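Local coordinates for protein Alpha/beta hydrolase (Pectobacterium atrosepticum SCRI1043, PDB 3BDV) that is probably a serine hydrolase of the alpha/beta-hydrolase fold, with calcium ions bound in the crystal and no established substrate, at residues T19-P24 against V76-H81; H81-L86 against F113-R118; V102-P107 against V126-F131. One frame throughout, in Å; residues are numbered along the deposited sequence.

Interaction 1. Residues T19-P24 against V76-H81; sequences TMVLVP and VILIGH
Val21 and Val76 meet at an angle on one face of the sheet, methyl against methyl: CG2 of Val21 lies 3.3 Å from CG1 of Val76, tighter than usual for two carbons. Val76 CG1 stands anti to its own backbone N (chi1 160°), which carries it forward along the strand toward Val21. On the same face Leu78 runs alongside Val21, both pointing the same way, and its CD2 branch comes 3.8 Å from Val21 CB. Helix 58-70 covers this side, with Glu68 on Val21, Ile65 on Leu78 and Leu69 on Val76.

Selenomethionine Met20 leads the other face. Its chain bends at chi2 (-53°), bringing SE beside Ile77 at 3.9 Å from Ile77 CB, while Met20 CB meets CD1 of Ile79 at 4.0 Å. Leu22 adds a looser contact to Ile79, and Leu180 of helix 174-185 packs on both Met20 and Ile79.

Between the two layers run five backbone hydrogen bonds. Val21 and Ile79 each give their N and their O to the other strand; the bond from Val21 N to Ile77 O is 2.9 Å and almost straight. At the far end His81 N reaches Val23 O at 3.1 Å, a carbonyl that also accepts from Gln35 NE2. The strands run parallel with a signed crossing angle of -25°, the twisted, in-register pairing of neighbouring central strands in an alpha/beta-hydrolase sheet, here with the second strand leading into a probable nucleophile elbow at Gly80, Ser82 and Gly84.

Interaction 2. Residues H81-L86 against F113-R118; sequences HSFGAL and FEIDDR
Phe83 and Phe113 bring together the first turn of a helix and an irregular loop, their CA atoms 7.9 Å apart, so that the backbones stand well clear of each other and side chains bridge the gap. The two rings form a T-shaped pair: the edge of Phe83 is turned to the face of Phe113, with centroids 5.1 Å apart and planes at 65°. The atom that leads is Phe83 CD1, which sits above the Phe113 ring toward its rim, 3.7 Å from Phe113 CG. Phe83 is swung out to this position with CG anti to the backbone N (chi1 -167°), and its ring also meets Trp61 edge-to-face.

Ser82, just before the helix, has a positive phi, as in the strained strand-to-helix turn of a nucleophile elbow; with Gly80 and Gly84 it fits the GxSxG pattern, so Ser82 is consistent with the nucleophile of a serine hydrolase. Its OG lies 4.5 Å from Phe113 CE2, which places the aromatic pair beside the presumed active site.

From the loop, Ile115 CD1 reaches between two residues about one helical turn apart, at 3.7 Å from Phe83 CE1 and 3.9 Å from Leu86 CD1. Ile115 CG1 lies between its backbone N and carbonyl carbon (chi1 60°), directing the ethyl arm toward these two side chains. Past the contact, Arg118 is held by a salt bridge to Asp59, and its carbonyl O accepts from His90 ND1.

Interaction 3. Residues V102-P107 against V126-F131; sequences VMLVAP and VPTLTF
Met103, a selenomethionine, brings its extended chain obliquely to the CE1 and CZ corner of Phe131, with CE 3.4 Å from Phe131 CE1. Its SE stands 5.0 Å from the ring centroid and 62° off the ring normal, a Met-aromatic contact. With CG anti to the backbone N (chi1 172°), the chain of Met103 runs forward toward Phe131, two residues beyond its paired neighbour Leu129. Val105 CG2 also touches this ring, at CD1.

On the other face, in the Val102 conformer described here, Val102 and Thr128 stand side by side, CG2 of the valine near OG1 of the threonine. That hydroxyl donates to Val126 O at 2.9 Å from above the carbonyl plane, tying the start of the strand to the loop before it. Leu104 CD1 lies at an angle to Thr128, 3.8 Å from its CG2, and Pro107 CG rests near the CG2 of Thr130.

Between the two layers a parallel backbone ladder fixes the pairing. Leu104 N donates to Leu129 O at 2.7 Å and 174°, and the last rung, Ala106 N to Phe131 O, extends just beyond strand 99-105. Farther out, Trp173 meets Phe131 edge-to-face, Ala85 and Ala88 of helix 83-93 cover Leu104, and Thr130 OG1 bonds to Ser153 OG.

The chemistry is therefore divided by face: selenium, methyl groups and an aromatic ring beside helix 174-185, and threonine hydroxyls among aliphatic carbons on the opposite face, where bonds to Val126 and Ser153 satisfy these buried oxygens.

Interactions 1 and 3 are neighbouring pairs of one parallel sheet, joined where strand 76-81 lies against strand 99-105; Leu78 O and Met103 N, 2.9 Å apart, probably bond there. Both lie near the chain's centre and combine backbone ladders with apolar packing, but a threonine hydroxyl touches the partner strand in interaction 3, whereas that of Thr19 in interaction 1 turns to Gln74. Interaction 2 sits farther out, beyond the C-terminal ends of the strands, smaller and built from aromatic and aliphatic side chains, with partly exposed Phe113 at its margin. The segments of interactions 1 and 2 share His81, which touches its partner only in interaction 1, while Ser82 N probably bonds to Val105 O, linking the presumed elbow to interaction 3.

Interaction 1. Residues T19-P24 against V76-H81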
# COMPACT_ATOMS: atom_id res chain seq x y z
N THR A 19 -9.69 -2.67 8.72
CA THR A 19 -8.50 -2.15 9.35
C THR A 19 -7.46 -1.84 8.29
O THR A 19 -7.14 -2.72 7.47
CB THR A 19 -7.95 -3.20 10.34
OG1 THR A 19 -8.87 -3.35 11.41
CG2 THR A 19 -6.60 -2.79 10.90
N MSE A 20 -6.96 -0.62 8.29
CA MSE A 20 -5.87 -0.27 7.39
C MSE A 20 -4.56 -0.68 8.02
O MSE A 20 -4.31 -0.35 9.17
CB MSE A 20 -5.80 1.23 7.18
CG MSE A 20 -7.07 1.87 6.73
SE MSE A 20 -7.91 1.14 5.19
CE MSE A 20 -9.11 2.60 4.77
N VAL A 21 -3.71 -1.34 7.24
CA VAL A 21 -2.35 -1.67 7.66
C VAL A 21 -1.32 -0.99 6.74
O VAL A 21 -1.23 -1.33 5.57
CB VAL A 21 -2.13 -3.19 7.73
CG1 VAL A 21 -0.73 -3.47 8.21
CG2 VAL A 21 -3.16 -3.85 8.67
N LEU A 22 -0.55 -0.05 7.30
CA LEU A 22 0.51 0.63 6.58
C LEU A 22 1.78 -0.21 6.50
O LEU A 22 2.28 -0.66 7.52
CB LEU A 22 0.86 1.98 7.23
CG LEU A 22 -0.31 2.94 7.29
CD1 LEU A 22 -0.00 3.99 8.39
CD2 LEU A 22 -0.56 3.59 5.90
N VAL A 23 2.22 -0.49 5.27
CA VAL A 23 3.46 -1.23 4.99
C VAL A 23 4.53 -0.37 4.30
O VAL A 23 4.53 -0.22 3.09
CB VAL A 23 3.21 -2.48 4.13
CG1 VAL A 23 4.44 -3.36 4.08
CG2 VAL A 23 1.96 -3.29 4.67
N PRO A 24 5.46 0.21 5.07
CA PRO A 24 6.57 0.98 4.48
C PRO A 24 7.56 0.13 3.74
O PRO A 24 7.62 -1.10 3.95
CB PRO A 24 7.22 1.67 5.70
CG PRO A 24 6.14 1.64 6.76
CD PRO A 24 5.47 0.31 6.55
N VAL A 76 -8.47 -6.65 6.55
CA VAL A 76 -7.45 -5.65 6.45
C VAL A 76 -7.32 -5.16 5.01
O VAL A 76 -7.52 -5.92 4.06
CB VAL A 76 -6.11 -6.20 6.93
CG1 VAL A 76 -4.97 -5.39 6.42
CG2 VAL A 76 -6.08 -6.25 8.45
N ILE A 77 -7.00 -3.88 4.86
CA ILE A 77 -6.46 -3.37 3.60
C ILE A 77 -4.99 -3.08 3.80
O ILE A 77 -4.65 -2.27 4.67
CB ILE A 77 -7.19 -2.10 3.11
CG1 ILE A 77 -8.66 -2.42 2.82
CG2 ILE A 77 -6.50 -1.55 1.87
CD1 ILE A 77 -9.56 -1.23 2.50
N LEU A 78 -4.13 -3.77 3.05
CA LEU A 78 -2.67 -3.50 3.12
C LEU A 78 -2.35 -2.28 2.27
O LEU A 78 -2.73 -2.24 1.12
CB LEU A 78 -1.88 -4.69 2.61
CG LEU A 78 -1.98 -5.98 3.45
CD1 LEU A 78 -1.14 -7.06 2.79
CD2 LEU A 78 -1.59 -5.74 4.91
N ILE A 79 -1.67 -1.30 2.83
CA ILE A 79 -1.38 -0.04 2.07
C ILE A 79 0.16 0.01 2.03
O ILE A 79 0.86 0.35 3.02
CB ILE A 79 -1.97 1.20 2.72
CG1 ILE A 79 -3.50 1.13 2.86
CG2 ILE A 79 -1.53 2.47 1.96
CD1 ILE A 79 -4.13 2.24 3.71
N GLY A 80 0.70 -0.40 0.89
CA GLY A 80 2.13 -0.56 0.73
C GLY A 80 2.84 0.52 -0.08
O GLY A 80 2.27 1.05 -1.00
N HIS A 81 4.11 0.77 0.23
CA HIS A 81 4.94 1.65 -0.59
C HIS A 81 6.18 0.92 -1.06
O HIS A 81 6.91 0.36 -0.24
CB HIS A 81 5.36 2.91 0.22
CG HIS A 81 6.21 3.88 -0.55
ND1 HIS A 81 7.43 4.33 -0.11
CD2 HIS A 81 6.02 4.46 -1.76
CE1 HIS A 81 7.95 5.16 -1.00
NE2 HIS A 81 7.10 5.28 -2.01

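Interaction 2. Residues H81-L86 against F113-R118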
# COMPACT_ATOMS: atom_id res chain seq x y z
N HIS A 81 4.11 0.77 0.23
CA HIS A 81 4.94 1.65 -0.59
C HIS A 81 6.18 0.92 -1.06
O HIS A 81 6.91 0.36 -0.24
CB HIS A 81 5.36 2.91 0.22
CG HIS A 81 6.21 3.88 -0.55
ND1 HIS A 81 7.43 4.33 -0.11
CD2 HIS A 81 6.02 4.46 -1.76
CE1 HIS A 81 7.95 5.16 -1.00
NE2 HIS A 81 7.10 5.28 -2.01
N SER A 82 6.45 0.94 -2.36
CA SER A 82 7.74 0.45 -2.89
C SER A 82 8.02 -1.04 -2.53
O SER A 82 7.22 -1.92 -2.85
CB SER A 82 8.86 1.40 -2.48
OG SER A 82 10.00 1.22 -3.33
N PHE A 83 9.11 -1.33 -1.81
CA PHE A 83 9.32 -2.68 -1.36
C PHE A 83 8.17 -3.21 -0.50
O PHE A 83 7.83 -4.39 -0.57
CB PHE A 83 10.66 -2.81 -0.62
CG PHE A 83 11.08 -4.23 -0.39
CD1 PHE A 83 11.67 -4.96 -1.40
CD2 PHE A 83 11.00 -4.80 0.86
CE1 PHE A 83 12.11 -6.30 -1.18
CE2 PHE A 83 11.41 -6.10 1.09
CZ PHE A 83 11.99 -6.85 0.07
N GLY A 84 7.60 -2.35 0.33
CA GLY A 84 6.41 -2.70 1.10
C GLY A 84 5.26 -3.15 0.23
O GLY A 84 4.53 -4.06 0.61
N ALA A 85 5.08 -2.54 -0.94
CA ALA A 85 4.00 -2.94 -1.80
C ALA A 85 4.29 -4.30 -2.40
O ALA A 85 3.39 -5.12 -2.58
CB ALA A 85 3.79 -1.90 -2.93
N LEU A 86 5.55 -4.54 -2.78
CA LEU A 86 5.92 -5.91 -3.19
C LEU A 86 5.63 -6.91 -2.10
O LEU A 86 5.12 -8.01 -2.38
CB LEU A 86 7.36 -6.01 -3.64
CG LEU A 86 7.65 -5.15 -4.87
CD1 LEU A 86 9.11 -5.31 -5.32
CD2 LEU A 86 6.67 -5.40 -6.01
N PHE A 113 15.28 -5.23 -6.37
CA PHE A 113 15.59 -5.79 -5.06
C PHE A 113 15.84 -7.30 -5.15
O PHE A 113 15.80 -8.01 -4.14
CB PHE A 113 14.43 -5.48 -4.11
CG PHE A 113 14.30 -4.03 -3.76
CD1 PHE A 113 15.18 -3.44 -2.91
CD2 PHE A 113 13.27 -3.27 -4.30
CE1 PHE A 113 15.03 -2.09 -2.61
CE2 PHE A 113 13.10 -1.98 -3.97
CZ PHE A 113 13.99 -1.37 -3.15
N GLU A 114 16.18 -7.78 -6.34
CA GLU A 114 16.49 -9.21 -6.56
C GLU A 114 15.44 -10.16 -6.02
O GLU A 114 15.75 -11.20 -5.42
CB GLU A 114 17.87 -9.56 -6.01
CG GLU A 114 18.98 -8.74 -6.65
CD GLU A 114 20.34 -9.23 -6.24
OE1 GLU A 114 20.82 -10.21 -6.81
OE2 GLU A 114 20.93 -8.65 -5.35
N ILE A 115 14.18 -9.80 -6.20
CA ILE A 115 13.06 -10.65 -5.85
C ILE A 115 12.10 -10.88 -7.05
O ILE A 115 10.94 -11.24 -6.90
CB ILE A 115 12.29 -10.18 -4.58
CG1 ILE A 115 11.70 -8.77 -4.74
CG2 ILE A 115 13.19 -10.34 -3.34
CD1 ILE A 115 10.60 -8.53 -3.72
N ASP A 116 12.69 -10.78 -8.22
CA ASP A 116 12.04 -11.16 -9.48
C ASP A 116 11.65 -12.63 -9.54
O ASP A 116 10.81 -13.01 -10.37
CB ASP A 116 12.96 -10.85 -10.67
CG ASP A 116 14.40 -11.35 -10.47
OD1 ASP A 116 15.07 -10.99 -9.45
OD2 ASP A 116 14.88 -12.10 -11.37
N ASP A 117 12.27 -13.45 -8.69
CA ASP A 117 11.91 -14.86 -8.59
C ASP A 117 10.83 -15.16 -7.57
O ASP A 117 10.40 -16.30 -7.43
CB ASP A 117 13.15 -15.71 -8.33
CG ASP A 117 13.88 -15.36 -7.05
OD1 ASP A 117 13.73 -14.24 -6.50
OD2 ASP A 117 14.67 -16.21 -6.61
N ARG A 118 10.34 -14.13 -6.89
CA ARG A 118 9.34 -14.30 -5.86
C ARG A 118 8.06 -13.54 -6.06
O ARG A 118 7.08 -13.77 -5.37
CB ARG A 118 9.98 -13.98 -4.54
CG ARG A 118 11.11 -15.02 -4.34
CD ARG A 118 11.65 -15.06 -3.04
NE ARG A 118 10.71 -15.59 -2.07
CZ ARG A 118 10.90 -15.48 -0.78
NH1 ARG A 118 11.95 -14.83 -0.32
NH2 ARG A 118 10.02 -15.96 0.06

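Interaction 3. Residues V102-P107 against V126-F131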
# COMPACT_ATOMS: atom_id res chain seq x y z
N VAL A 102 -5.79 -4.56 -1.38
CA VAL A 102 -4.45 -4.02 -1.22
C VAL A 102 -4.29 -2.80 -2.11
O VAL A 102 -4.85 -2.71 -3.20
CB VAL A 102 -3.30 -5.06 -1.48
CG1 VAL A 102 -3.38 -6.24 -0.51
CG2 VAL A 102 -3.31 -5.52 -2.91
N MSE A 103 -3.59 -1.82 -1.58
CA MSE A 103 -3.27 -0.56 -2.26
C MSE A 103 -1.77 -0.51 -2.38
O MSE A 103 -1.07 -0.53 -1.35
CB MSE A 103 -3.80 0.64 -1.46
CG MSE A 103 -3.37 1.93 -1.99
SE MSE A 103 -4.54 3.32 -1.25
CE MSE A 103 -3.51 4.85 -1.64
N LEU A 104 -1.28 -0.51 -3.62
CA LEU A 104 0.15 -0.61 -3.98
C LEU A 104 0.59 0.74 -4.52
O LEU A 104 0.27 1.13 -5.63
CB LEU A 104 0.41 -1.71 -5.00
CG LEU A 104 -0.14 -3.06 -4.60
CD1 LEU A 104 0.06 -4.22 -5.64
CD2 LEU A 104 0.43 -3.46 -3.23
N VAL A 105 1.37 1.45 -3.73
CA VAL A 105 1.75 2.79 -4.11
C VAL A 105 3.22 2.78 -4.50
O VAL A 105 4.07 2.47 -3.67
CB VAL A 105 1.55 3.78 -2.94
CG1 VAL A 105 2.03 5.23 -3.39
CG2 VAL A 105 0.08 3.75 -2.44
N ALA A 106 3.50 3.09 -5.75
CA ALA A 106 4.88 3.05 -6.28
C ALA A 106 5.53 1.69 -5.98
O ALA A 106 6.63 1.60 -5.42
CB ALA A 106 5.75 4.22 -5.73
N PRO A 107 4.87 0.60 -6.40
CA PRO A 107 5.52 -0.69 -6.25
C PRO A 107 6.84 -0.66 -7.02
O PRO A 107 6.90 -0.08 -8.10
CB PRO A 107 4.54 -1.66 -6.90
CG PRO A 107 3.87 -0.92 -7.84
CD PRO A 107 3.68 0.47 -7.25
N VAL A 126 -7.38 -10.67 -4.48
CA VAL A 126 -8.23 -9.66 -3.83
C VAL A 126 -8.21 -8.40 -4.64
O VAL A 126 -7.25 -8.16 -5.39
CB VAL A 126 -7.72 -9.31 -2.44
CG1 VAL A 126 -7.72 -10.56 -1.58
CG2 VAL A 126 -6.31 -8.68 -2.53
N PRO A 127 -9.22 -7.55 -4.46
CA PRO A 127 -9.20 -6.24 -5.11
C PRO A 127 -7.95 -5.43 -4.80
O PRO A 127 -7.54 -5.31 -3.63
CB PRO A 127 -10.48 -5.56 -4.57
CG PRO A 127 -11.38 -6.73 -4.25
CD PRO A 127 -10.48 -7.78 -3.72
N THR A 128 -7.38 -4.87 -5.87
CA THR A 128 -6.10 -4.16 -5.84
C THR A 128 -6.16 -2.81 -6.60
O THR A 128 -6.70 -2.70 -7.70
CB THR A 128 -5.01 -5.08 -6.42
OG1 THR A 128 -5.01 -6.34 -5.69
CG2 THR A 128 -3.63 -4.49 -6.38
N LEU A 129 -5.54 -1.81 -6.00
CA LEU A 129 -5.35 -0.51 -6.60
C LEU A 129 -3.84 -0.21 -6.61
O LEU A 129 -3.19 -0.31 -5.57
CB LEU A 129 -6.07 0.50 -5.74
CG LEU A 129 -6.45 1.86 -6.19
CD1 LEU A 129 -7.43 1.76 -7.35
CD2 LEU A 129 -7.05 2.54 -4.92
N THR A 130 -3.31 0.23 -7.76
CA THR A 130 -1.88 0.53 -7.93
C THR A 130 -1.70 1.97 -8.37
O THR A 130 -2.36 2.38 -9.32
CB THR A 130 -1.21 -0.43 -8.93
OG1 THR A 130 -1.30 -1.77 -8.42
CG2 THR A 130 0.31 -0.08 -9.15
N PHE A 131 -0.82 2.70 -7.72
CA PHE A 131 -0.54 4.10 -8.09
C PHE A 131 0.89 4.12 -8.64
O PHE A 131 1.81 3.59 -8.00
CB PHE A 131 -0.59 5.01 -6.87
CG PHE A 131 -1.96 5.11 -6.27
CD1 PHE A 131 -2.47 4.12 -5.49
CD2 PHE A 131 -2.73 6.23 -6.48
CE1 PHE A 131 -3.76 4.22 -4.97
CE2 PHE A 131 -4.00 6.33 -5.95
CZ PHE A 131 -4.52 5.33 -5.21